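Local coordinates for putative NADPH:quinone oxidoreductase (Ralstonia eutropha, PDB 3IUP), which binds NADPH and probably uses it to reduce quinones or related electron acceptors, at residues R131-A135 with D136-V140. Residues are numbered along the deposited sequence; the frame is centred on the assembly and turned at random.
Sequences RCIPA and DQCLV
Pro134 and Gln137 meet side by side across a tight turn, and they illustrate how a chain can pass from one strand to the next with few residues and still keep its side chains in contact. The Gln137 amide lies alongside the proline ring, its NE2 3.5 Å from Pro134 CG, while the amide carbon CD rests 3.9 Å from Pro134 CD. The fully extended chain of Gln137 beyond CG (chi2 180°) carries the amide out alongside the ring. At another point of the same ring, Asp136 OD1 approaches Pro134 CB to 3.4 Å. Further in, the contact becomes apolar: the CD1 methyl of the buried Ile133 sits 3.7 Å from Cys138 SG and 3.8 Å from Gln137 CB. Ile133 CG1 stands between its own backbone N and carbonyl carbon (chi1 78°), which directs it toward Cys138 SG, and the chain continues from there to CD1.

The backbone behind these side chains makes two successive i to i+3 hydrogen bonds, the signature of a short 3-10 turn. Gln137 N donates to Pro134 O (2.9 Å), and Cys138 N donates to Ala135 O (3.2 Å). In the GroES-like domain this turn links strand 130-134, which pairs antiparallel with strand 34-43, to strand 138-140, which pairs antiparallel with strand 118-121. A water also donates to Ala135 O and, weakly, to Cys138 O, so that Ala135 O accepts from both Cys138 N and the water. Further out, Ile133 and Ala135 are anchored by backbone hydrogen bonds to Val35 and Asp33, and the Cys138 side chain touches both Val35 and Leu114.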
ATOM      1  N   ARG A 131       7.936  11.987  36.915  1.00 16.91           N
ATOM      2  CA  ARG A 131       6.922  11.050  36.399  1.00 17.74           C
ATOM      3  C   ARG A 131       6.875   9.823  37.276  1.00 18.65           C
ATOM      4  O   ARG A 131       7.931   9.275  37.620  1.00 17.47           O
ATOM      5  CB  ARG A 131       7.184  10.687  34.923  1.00 18.73           C
ATOM      6  CG  ARG A 131       6.633  11.744  33.977  1.00 22.22           C
ATOM      7  CD  ARG A 131       5.126  11.607  33.778  1.00 22.53           C
ATOM      8  NE  ARG A 131       4.843  10.529  32.836  1.00 23.76           N
ATOM      9  CZ  ARG A 131       4.165   9.413  33.100  1.00 26.64           C
ATOM     10  NH1 ARG A 131       3.623   9.200  34.306  1.00 25.26           N
ATOM     11  NH2 ARG A 131       3.994   8.515  32.138  1.00 25.67           N
ATOM     12  N   CYS A 132       5.658   9.438  37.633  1.00 17.94           N
ATOM     13  CA  CYS A 132       5.362   8.251  38.411  1.00 20.07           C
ATOM     14  C   CYS A 132       4.902   7.186  37.454  1.00 20.72           C
ATOM     15  O   CYS A 132       3.855   7.330  36.795  1.00 22.86           O
ATOM     16  CB  CYS A 132       4.274   8.525  39.414  1.00 19.40           C
ATOM     17  SG  CYS A 132       3.959   7.107  40.474  1.00 25.59           S
ATOM     18  N   ILE A 133       5.737   6.182  37.268  1.00 22.02           N
ATOM     19  CA  ILE A 133       5.436   5.175  36.273  1.00 23.67           C
ATOM     20  C   ILE A 133       5.721   3.791  36.784  1.00 22.81           C
ATOM     21  O   ILE A 133       6.493   3.640  37.696  1.00 22.38           O
ATOM     22  CB  ILE A 133       6.166   5.419  34.965  1.00 25.17           C
ATOM     23  CG1 ILE A 133       7.601   4.996  35.017  1.00 26.36           C
ATOM     24  CG2 ILE A 133       6.090   6.898  34.534  1.00 29.44           C
ATOM     25  CD1 ILE A 133       8.041   4.601  33.626  1.00 30.23           C
ATOM     26  N   PRO A 134       5.090   2.780  36.180  1.00 22.87           N
ATOM     27  CA  PRO A 134       5.367   1.412  36.630  1.00 22.35           C
ATOM     28  C   PRO A 134       6.807   1.005  36.457  1.00 22.08           C
ATOM     29  O   PRO A 134       7.438   1.290  35.423  1.00 23.03           O
ATOM     30  CB  PRO A 134       4.468   0.553  35.756  1.00 23.19           C
ATOM     31  CG  PRO A 134       3.353   1.462  35.373  1.00 23.54           C
ATOM     32  CD  PRO A 134       3.995   2.812  35.201  1.00 22.76           C
ATOM     33  N   ALA A 135       7.315   0.365  37.496  1.00 21.71           N
ATOM     34  CA  ALA A 135       8.620  -0.260  37.497  1.00 22.52           C
ATOM     35  C   ALA A 135       8.835  -1.035  36.197  1.00 23.02           C
ATOM     36  O   ALA A 135       9.918  -0.971  35.629  1.00 22.70           O
ATOM     37  CB  ALA A 135       8.757  -1.187  38.695  1.00 21.49           C
ATOM     38  N   ASP A 136       7.800  -1.741  35.724  1.00 24.85           N
ATOM     39  CA  ASP A 136       7.995  -2.608  34.570  1.00 26.60           C
ATOM     40  C   ASP A 136       8.107  -1.843  33.254  1.00 26.60           C
ATOM     41  O   ASP A 136       8.350  -2.459  32.230  1.00 27.78           O
ATOM     42  CB  ASP A 136       6.970  -3.789  34.511  1.00 26.94           C
ATOM     43  CG  ASP A 136       5.521  -3.364  34.168  1.00 30.61           C
ATOM     44  OD1 ASP A 136       5.232  -2.188  33.821  1.00 31.75           O
ATOM     45  OD2 ASP A 136       4.640  -4.255  34.265  1.00 34.33           O
ATOM     46  N   GLN A 137       7.999  -0.509  33.279  1.00 26.24           N
ATOM     47  CA  GLN A 137       8.204   0.296  32.076  1.00 26.85           C
ATOM     48  C   GLN A 137       9.546   1.020  32.030  1.00 25.54           C
ATOM     49  O   GLN A 137       9.782   1.859  31.161  1.00 27.30           O
ATOM     50  CB  GLN A 137       7.074   1.309  31.899  1.00 27.76           C
ATOM     51  CG  GLN A 137       5.688   0.675  31.649  1.00 30.22           C
ATOM     52  CD  GLN A 137       4.587   1.734  31.479  1.00 33.10           C
ATOM     53  OE1 GLN A 137       4.833   2.863  31.009  1.00 35.57           O
ATOM     54  NE2 GLN A 137       3.375   1.382  31.875  1.00 34.24           N
ATOM     55  N   CYS A 138      10.403   0.739  32.991  1.00 24.33           N
ATOM     56  CA  CYS A 138      11.694   1.374  33.098  1.00 23.93           C
ATOM     57  C   CYS A 138      12.773   0.494  32.507  1.00 23.93           C
ATOM     58  O   CYS A 138      12.808  -0.695  32.783  1.00 23.35           O
ATOM     59  CB  CYS A 138      12.025   1.647  34.552  1.00 24.08           C
ATOM     60  SG  CYS A 138      10.896   2.876  35.245  1.00 25.48           S
ATOM     61  N   LEU A 139      13.629   1.081  31.684  1.00 24.04           N
ATOM     62  CA  LEU A 139      14.816   0.414  31.165  1.00 24.00           C
ATOM     63  C   LEU A 139      16.003   0.937  31.955  1.00 23.80           C
ATOM     64  O   LEU A 139      16.318   2.127  31.885  1.00 22.76           O
ATOM     65  CB  LEU A 139      14.995   0.761  29.686  1.00 23.89           C
ATOM     66  CG  LEU A 139      16.064   0.072  28.851  1.00 25.87           C
ATOM     67  CD1 LEU A 139      15.898  -1.449  28.915  1.00 29.71           C
ATOM     68  CD2 LEU A 139      15.909   0.586  27.419  1.00 29.32           C
ATOM     69  N   VAL A 140      16.681   0.058  32.689  1.00 23.51           N
ATOM     70  CA  VAL A 140      17.875   0.451  33.452  1.00 24.55           C
ATOM     71  C   VAL A 140      19.054   0.702  32.504  1.00 24.75           C
ATOM     72  O   VAL A 140      19.387  -0.151  31.656  1.00 25.35           O
ATOM     73  CB  VAL A 140      18.258  -0.609  34.539  1.00 25.59           C
ATOM     74  CG1 VAL A 140      19.508  -0.173  35.282  1.00 25.08           C
ATOM     75  CG2 VAL A 140      17.110  -0.800  35.528  1.00 25.52           C
TER
HETATM   76  O   HOH W   1      12.203  -2.619  35.398  1.00 38.46           O